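Long-range contact in cytochrome c-555 (Chlorobium tepidum, PDB 4J20), which carries electrons through a covalently bound heme as a small c-type cytochrome of green sulfur bacteria, its exact photosynthetic role not being established: residues 2-12 against 75-83. The protein carries 2 engineered substitutions. Sequence-based numbering, arbitrary orientation.
Engineered in segment 2-12: T2 (natural residue Ala). With HEB (heme b/c), chain I.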
ATOM      1  N   THR A   2      -8.817  14.207   1.784  1.00 27.26           N
ATOM      2  CA  THR A   2      -9.332  12.866   2.175  1.00 22.54           C
ATOM      3  C   THR A   2      -9.049  11.804   1.114  1.00 20.61           C
ATOM      4  O   THR A   2      -9.026  12.095  -0.093  1.00 24.12           O
ATOM      5  CB  THR A   2     -10.799  12.897   2.452  1.00 19.11           C
ATOM      6  OG1 THR A   2     -11.483  13.514   1.343  1.00 25.24           O
ATOM      7  CG2 THR A   2     -11.097  13.728   3.725  1.00 26.55           C
ATOM      8  N   TYR A   3      -8.884  10.559   1.542  1.00 16.89           N
ATOM      9  CA  TYR A   3      -8.500   9.504   0.603  1.00 14.95           C
ATOM     10  C   TYR A   3      -9.618   9.222  -0.405  1.00 18.11           C
ATOM     11  O   TYR A   3     -10.796   9.312  -0.104  1.00 18.87           O
ATOM     12  CB  TYR A   3      -8.194   8.235   1.362  1.00 17.24           C
ATOM     13  CG  TYR A   3      -7.053   8.414   2.308  1.00 18.29           C
ATOM     14  CD1 TYR A   3      -5.812   8.781   1.843  1.00 18.02           C
ATOM     15  CD2 TYR A   3      -7.238   8.282   3.693  1.00 17.66           C
ATOM     16  CE1 TYR A   3      -4.776   9.026   2.710  1.00 19.78           C
ATOM     17  CE2 TYR A   3      -6.186   8.513   4.590  1.00 18.48           C
ATOM     18  CZ  TYR A   3      -4.972   8.895   4.087  1.00 20.23           C
ATOM     19  OH  TYR A   3      -3.916   9.108   4.934  1.00 23.03           O
ATOM     20  N   ASP A   4      -9.205   8.848  -1.614  1.00 15.27           N
ATOM     21  CA  ASP A   4     -10.117   8.469  -2.667  1.00 15.05           C
ATOM     22  C   ASP A   4      -9.696   7.069  -3.116  1.00 13.57           C
ATOM     23  O   ASP A   4      -8.855   6.906  -4.011  1.00 12.87           O
ATOM     24  CB  ASP A   4     -10.018   9.485  -3.818  1.00 14.66           C
ATOM     25  CG  ASP A   4     -11.016   9.237  -4.914  1.00 16.03           C
ATOM     26  OD1 ASP A   4     -11.588   8.125  -5.026  1.00 16.30           O
ATOM     27  OD2 ASP A   4     -11.199  10.175  -5.724  1.00 17.14           O
ATOM     28  N   ALA A   5     -10.215   6.043  -2.443  1.00 12.69           N
ATOM     29  CA  ALA A   5      -9.828   4.677  -2.723  1.00 12.97           C
ATOM     30  C   ALA A   5     -10.233   4.239  -4.127  1.00 12.71           C
ATOM     31  O   ALA A   5      -9.494   3.457  -4.746  1.00 13.69           O
ATOM     32  CB  ALA A   5     -10.460   3.730  -1.716  1.00 13.97           C
ATOM     33  N   ALA A   6     -11.326   4.767  -4.657  1.00 12.91           N
ATOM     34  CA  ALA A   6     -11.727   4.404  -6.004  1.00 13.03           C
ATOM     35  C   ALA A   6     -10.718   4.928  -7.035  1.00 12.80           C
ATOM     36  O   ALA A   6     -10.298   4.183  -7.926  1.00 13.82           O
ATOM     37  CB  ALA A   6     -13.129   4.879  -6.319  1.00 14.85           C
ATOM     38  N   ALA A   7     -10.313   6.198  -6.911  1.00 12.69           N
ATOM     39  CA  ALA A   7      -9.253   6.718  -7.792  1.00 12.57           C
ATOM     40  C   ALA A   7      -7.961   5.973  -7.487  1.00 12.41           C
ATOM     41  O   ALA A   7      -7.166   5.682  -8.417  1.00 13.88           O
ATOM     42  CB  ALA A   7      -9.056   8.134  -7.544  1.00 15.05           C
ATOM     43  N   GLY A   8      -7.764   5.554  -6.235  1.00 12.14           N
ATOM     44  CA  GLY A   8      -6.577   4.814  -5.841  1.00 13.14           C
ATOM     45  C   GLY A   8      -6.438   3.503  -6.563  1.00 12.71           C
ATOM     46  O   GLY A   8      -5.284   3.031  -6.738  1.00 13.48           O
ATOM     47  N   LYS A   9      -7.519   2.872  -6.983  1.00 12.45           N
ATOM     48  CA  LYS A   9      -7.411   1.578  -7.643  1.00 12.86           C
ATOM     49  C   LYS A   9      -6.625   1.671  -8.926  1.00 13.63           C
ATOM     50  O   LYS A   9      -5.882   0.727  -9.238  1.00 12.84           O
ATOM     51  CB  LYS A   9      -8.780   1.015  -7.944  1.00 13.54           C
ATOM     52  CG  LYS A   9      -8.694  -0.435  -8.446  1.00 14.76           C
ATOM     53  CD  LYS A   9     -10.056  -1.036  -8.650  1.00 16.40           C
ATOM     54  CE  LYS A   9      -9.969  -2.418  -9.316  1.00 18.95           C
ATOM     55  NZ  LYS A   9      -9.634  -2.249 -10.748  1.00 20.63           N
ATOM     56  N   ALA A  10      -6.687   2.794  -9.628  1.00 12.34           N
ATOM     57  CA  ALA A  10      -5.915   2.897 -10.857  1.00 12.45           C
ATOM     58  C   ALA A  10      -4.421   2.827 -10.538  1.00 12.52           C
ATOM     59  O   ALA A  10      -3.644   2.155 -11.263  1.00 13.03           O
ATOM     60  CB  ALA A  10      -6.234   4.202 -11.616  1.00 15.01           C
ATOM     61  N   THR A  11      -3.984   3.514  -9.479  1.00 12.46           N
ATOM     62  CA  THR A  11      -2.577   3.488  -9.100  1.00 12.42           C
ATOM     63  C   THR A  11      -2.216   2.108  -8.580  1.00 11.24           C
ATOM     64  O   THR A  11      -1.168   1.568  -8.910  1.00 11.39           O
ATOM     65  CB  THR A  11      -2.251   4.580  -8.086  1.00 12.13           C
ATOM     66  OG1 THR A  11      -2.371   5.847  -8.740  1.00 14.79           O
ATOM     67  CG2 THR A  11      -0.853   4.468  -7.574  1.00 13.56           C
ATOM     68  N   TYR A  12      -3.093   1.530  -7.771  1.00 10.34           N
ATOM     69  CA  TYR A  12      -2.819   0.215  -7.215  1.00 10.23           C
ATOM     70  C   TYR A  12      -2.608  -0.778  -8.358  1.00  9.95           C
ATOM     71  O   TYR A  12      -1.620  -1.551  -8.359  1.00 10.92           O
ATOM     72  CB  TYR A  12      -3.998  -0.261  -6.350  1.00 10.55           C
ATOM     73  CG  TYR A  12      -3.807  -1.700  -5.929  1.00 10.47           C
ATOM     74  CD1 TYR A  12      -2.879  -2.019  -4.940  1.00 11.46           C
ATOM     75  CD2 TYR A  12      -4.460  -2.740  -6.560  1.00 12.08           C
ATOM     76  CE1 TYR A  12      -2.613  -3.350  -4.591  1.00 10.98           C
ATOM     77  CE2 TYR A  12      -4.179  -4.068  -6.218  1.00 12.44           C
ATOM     78  CZ  TYR A  12      -3.249  -4.334  -5.246  1.00 12.13           C
ATOM     79  OH  TYR A  12      -2.951  -5.647  -4.894  1.00 13.26           O
ATOM     80  N   GLN A  75      -1.638   9.997  -4.935  1.00 13.33           N
ATOM     81  CA  GLN A  75      -1.894   8.729  -5.634  1.00 12.11           C
ATOM     82  C   GLN A  75      -1.494   7.557  -4.781  1.00 11.54           C
ATOM     83  O   GLN A  75      -2.216   6.534  -4.688  1.00 11.90           O
ATOM     84  CB  GLN A  75      -1.183   8.668  -6.969  1.00 13.24           C
ATOM     85  CG  GLN A  75      -1.793   9.624  -7.977  1.00 14.09           C
ATOM     86  CD  GLN A  75      -0.889   9.977  -9.170  1.00 15.07           C
ATOM     87  OE1 GLN A  75       0.310   9.758  -9.176  1.00 14.98           O
ATOM     88  NE2 GLN A  75      -1.482  10.644 -10.171  1.00 19.32           N
ATOM     89  N   VAL A  76      -0.334   7.648  -4.150  1.00 12.04           N
ATOM     90  CA  VAL A  76       0.114   6.568  -3.285  1.00 11.50           C
ATOM     91  C   VAL A  76      -0.812   6.376  -2.096  1.00 11.15           C
ATOM     92  O   VAL A  76      -1.238   5.240  -1.807  1.00 10.79           O
ATOM     93  CB  VAL A  76       1.564   6.806  -2.798  1.00 12.02           C
ATOM     94  CG1 VAL A  76       1.991   5.755  -1.736  1.00 13.71           C
ATOM     95  CG2 VAL A  76       2.529   6.775  -3.959  1.00 12.48           C
ATOM     96  N   GLY A  77      -1.237   7.449  -1.476  1.00 11.92           N
ATOM     97  CA  GLY A  77      -2.106   7.296  -0.347  1.00 12.18           C
ATOM     98  C   GLY A  77      -3.486   6.769  -0.753  1.00 11.29           C
ATOM     99  O   GLY A  77      -4.123   6.003  -0.022  1.00 11.21           O
ATOM    100  N   ASN A  78      -3.981   7.167  -1.927  1.00 11.20           N
ATOM    101  CA  ASN A  78      -5.245   6.649  -2.424  1.00 10.55           C
ATOM    102  C   ASN A  78      -5.154   5.152  -2.687  1.00 10.27           C
ATOM    103  O   ASN A  78      -6.095   4.392  -2.415  1.00 10.51           O
ATOM    104  CB  ASN A  78      -5.739   7.394  -3.668  1.00 11.71           C
ATOM    105  CG  ASN A  78      -6.184   8.797  -3.354  1.00 13.87           C
ATOM    106  OD1 ASN A  78      -6.495   9.123  -2.218  1.00 16.61           O
ATOM    107  ND2 ASN A  78      -6.224   9.641  -4.365  1.00 15.65           N
ATOM    108  N   ALA A  79      -4.007   4.712  -3.226  1.00 10.03           N
ATOM    109  CA  ALA A  79      -3.767   3.280  -3.420  1.00  9.66           C
ATOM    110  C   ALA A  79      -3.733   2.541  -2.082  1.00 10.02           C
ATOM    111  O   ALA A  79      -4.296   1.433  -1.970  1.00 10.63           O
ATOM    112  CB  ALA A  79      -2.492   3.061  -4.193  1.00 11.56           C
ATOM    113  N   VAL A  80      -3.116   3.134  -1.054  1.00 10.04           N
ATOM    114  CA  VAL A  80      -3.120   2.504   0.265  1.00 10.67           C
ATOM    115  C   VAL A  80      -4.552   2.360   0.750  1.00 10.64           C
ATOM    116  O   VAL A  80      -4.955   1.320   1.290  1.00 10.40           O
ATOM    117  CB  VAL A  80      -2.262   3.323   1.285  1.00  9.62           C
ATOM    118  CG1 VAL A  80      -2.403   2.725   2.687  1.00 11.77           C
ATOM    119  CG2 VAL A  80      -0.785   3.376   0.874  1.00 10.14           C
ATOM    120  N   ALA A  81      -5.373   3.395   0.565  1.00 10.63           N
ATOM    121  CA  ALA A  81      -6.773   3.359   1.000  1.00 11.08           C
ATOM    122  C   ALA A  81      -7.513   2.229   0.321  1.00 10.93           C
ATOM    123  O   ALA A  81      -8.306   1.532   0.949  1.00 11.51           O
ATOM    124  CB  ALA A  81      -7.455   4.699   0.738  1.00 11.97           C
ATOM    125  N   TYR A  82      -7.249   2.053  -0.979  1.00 11.28           N
ATOM    126  CA  TYR A  82      -7.846   0.938  -1.675  1.00 10.98           C
ATOM    127  C   TYR A  82      -7.421  -0.403  -1.078  1.00 10.67           C
ATOM    128  O   TYR A  82      -8.246  -1.271  -0.786  1.00 11.54           O
ATOM    129  CB  TYR A  82      -7.480   1.000  -3.160  1.00 12.06           C
ATOM    130  CG  TYR A  82      -8.006  -0.176  -3.920  1.00 11.66           C
ATOM    131  CD1 TYR A  82      -9.357  -0.290  -4.208  1.00 13.92           C
ATOM    132  CD2 TYR A  82      -7.170  -1.214  -4.278  1.00 13.40           C
ATOM    133  CE1 TYR A  82      -9.851  -1.401  -4.862  1.00 16.10           C
ATOM    134  CE2 TYR A  82      -7.691  -2.374  -4.920  1.00 15.95           C
ATOM    135  CZ  TYR A  82      -9.011  -2.415  -5.219  1.00 16.75           C
ATOM    136  OH  TYR A  82      -9.515  -3.533  -5.891  1.00 20.90           O
ATOM    137  N   MET A  83      -6.120  -0.568  -0.881  1.00  9.58           N
ATOM    138  CA  MET A  83      -5.580  -1.825  -0.322  1.00 10.72           C
ATOM    139  C   MET A  83      -6.182  -2.123   1.056  1.00 10.00           C
ATOM    140  O   MET A  83      -6.603  -3.267   1.329  1.00 11.96           O
ATOM    141  CB  MET A  83      -4.084  -1.711  -0.194  1.00 10.70           C
ATOM    142  CG  MET A  83      -3.395  -1.615  -1.558  1.00 10.95           C
ATOM    143  SD  MET A  83      -1.657  -1.102  -1.507  1.00 10.74           S
ATOM    144  CE  MET A  83      -0.929  -2.546  -0.752  1.00 11.07           C
TER
HETATM  145 FE   HEB I 107       4.150  -2.225  -0.773  1.00  9.31          FE
HETATM  146  CHA HEB I 107       4.342  -3.070   2.513  1.00  9.41           C
HETATM  147  CHB HEB I 107       1.616  -0.027  -0.061  1.00  8.32           C
HETATM  148  CHC HEB I 107       4.069  -1.246  -4.021  1.00 10.13           C
HETATM  149  CHD HEB I 107       6.464  -4.601  -1.544  1.00 10.48           C
HETATM  150  NA  HEB I 107       3.190  -1.644   0.899  1.00  8.96           N
HETATM  151  C1A HEB I 107       3.388  -2.144   2.188  1.00  9.09           C
HETATM  152  C2A HEB I 107       2.440  -1.516   3.067  1.00  9.23           C
HETATM  153  C3A HEB I 107       1.681  -0.705   2.339  1.00  8.49           C
HETATM  154  C4A HEB I 107       2.135  -0.770   0.986  1.00  8.64           C
HETATM  155  CMA HEB I 107       0.536   0.177   2.814  1.00 10.21           C
HETATM  156  CAA HEB I 107       2.337  -1.829   4.560  1.00 10.28           C
HETATM  157  CBA HEB I 107       2.981  -0.724   5.404  1.00 10.69           C
HETATM  158  CGA HEB I 107       3.004  -1.002   6.887  1.00 11.49           C
HETATM  159  O1A HEB I 107       2.646  -2.124   7.350  1.00 12.14           O
HETATM  160  O2A HEB I 107       3.450  -0.074   7.609  1.00 14.43           O
HETATM  161  NB  HEB I 107       3.056  -0.916  -1.838  1.00  9.52           N
HETATM  162  C1B HEB I 107       2.069  -0.057  -1.357  1.00  8.56           C
HETATM  163  C2B HEB I 107       1.624   0.812  -2.405  1.00  8.92           C
HETATM  164  C3B HEB I 107       2.287   0.460  -3.520  1.00  9.53           C
HETATM  165  C4B HEB I 107       3.205  -0.605  -3.191  1.00  8.64           C
HETATM  166  CMB HEB I 107       0.519   1.817  -2.198  1.00  9.90           C
HETATM  167  CAB HEB I 107       2.196   1.023  -4.917  1.00  9.70           C
HETATM  168  CBB HEB I 107       2.350   2.551  -4.967  1.00 11.50           C
HETATM  169  NC  HEB I 107       5.062  -2.844  -2.436  1.00  9.71           N
HETATM  170  C1C HEB I 107       4.912  -2.282  -3.694  1.00  9.20           C
HETATM  171  C2C HEB I 107       5.774  -2.956  -4.634  1.00  9.88           C
HETATM  172  C3C HEB I 107       6.391  -3.931  -3.957  1.00 10.14           C
HETATM  173  C4C HEB I 107       6.008  -3.846  -2.590  1.00  9.54           C
HETATM  174  CMC HEB I 107       5.776  -2.644  -6.130  1.00 11.44           C
HETATM  175  CAC HEB I 107       7.348  -4.996  -4.483  1.00 11.46           C
HETATM  176  CBC HEB I 107       8.603  -4.498  -5.197  1.00 12.42           C
HETATM  177  ND  HEB I 107       5.207  -3.568   0.292  1.00  9.70           N
HETATM  178  C1D HEB I 107       6.135  -4.465  -0.223  1.00  9.48           C
HETATM  179  C2D HEB I 107       6.659  -5.288   0.811  1.00  9.64           C
HETATM  180  C3D HEB I 107       6.025  -4.835   2.029  1.00 10.87           C
HETATM  181  C4D HEB I 107       5.137  -3.772   1.644  1.00  9.97           C
HETATM  182  CMD HEB I 107       7.680  -6.393   0.711  1.00 11.27           C
HETATM  183  CAD HEB I 107       6.218  -5.387   3.431  1.00 11.13           C
HETATM  184  CBD HEB I 107       7.423  -4.775   4.183  1.00 12.31           C
HETATM  185  CGD HEB I 107       7.528  -5.337   5.547  1.00 13.08           C
HETATM  186  O1D HEB I 107       6.597  -5.122   6.340  1.00 15.70           O
HETATM  187  O2D HEB I 107       8.471  -6.027   5.848  1.00 15.01           O
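G8 sits against N78 and A79 where the N-terminal and C-terminal helices of the cytochrome c fold cross, the axes of their segments passing 6.9 Å apart at 102°. A side chain on G8 would run into the N78 carbonyl; its bare CA instead sends a C-H toward N78 O (3.5 Å). The chief bump is Y82, a knob set in the hollow formed by A5, G8, K9 and Y12. Its ring, swung opposite the backbone N (chi1 177°), lies along K9, whose CG rides over one face, 4.0 Å from the Y82 centroid in a CH-pi contact, while K9 NZ goes on to a salt bridge with D13. The Y12 ring meets Y82 obliquely, planes at 44°, with Y12 CD2 3.6 Å from Y82 CE2. Were Y82 reduced to an alanine, the outer part of this hollow would probably be left unfilled, Y12 losing its aromatic neighbour and the K9 methylenes the ring face they lie on. M83 crosses Y12 at about a right angle, pressing its CG against Y12 CD1 and forming an oblique Met-aromatic contact, then bends at chi3 to lay CE over the heme face, above the methine CHB. At the start of helix 5-15, A81 CB nestles between the CB atoms of Y3 and A5. D4 caps this helix through OD1, which accepts from A7 N, and the backbone N of D4 donates almost straight to N78 OD1 (2.8 Å), approaching from above the amide's carbonyl plane.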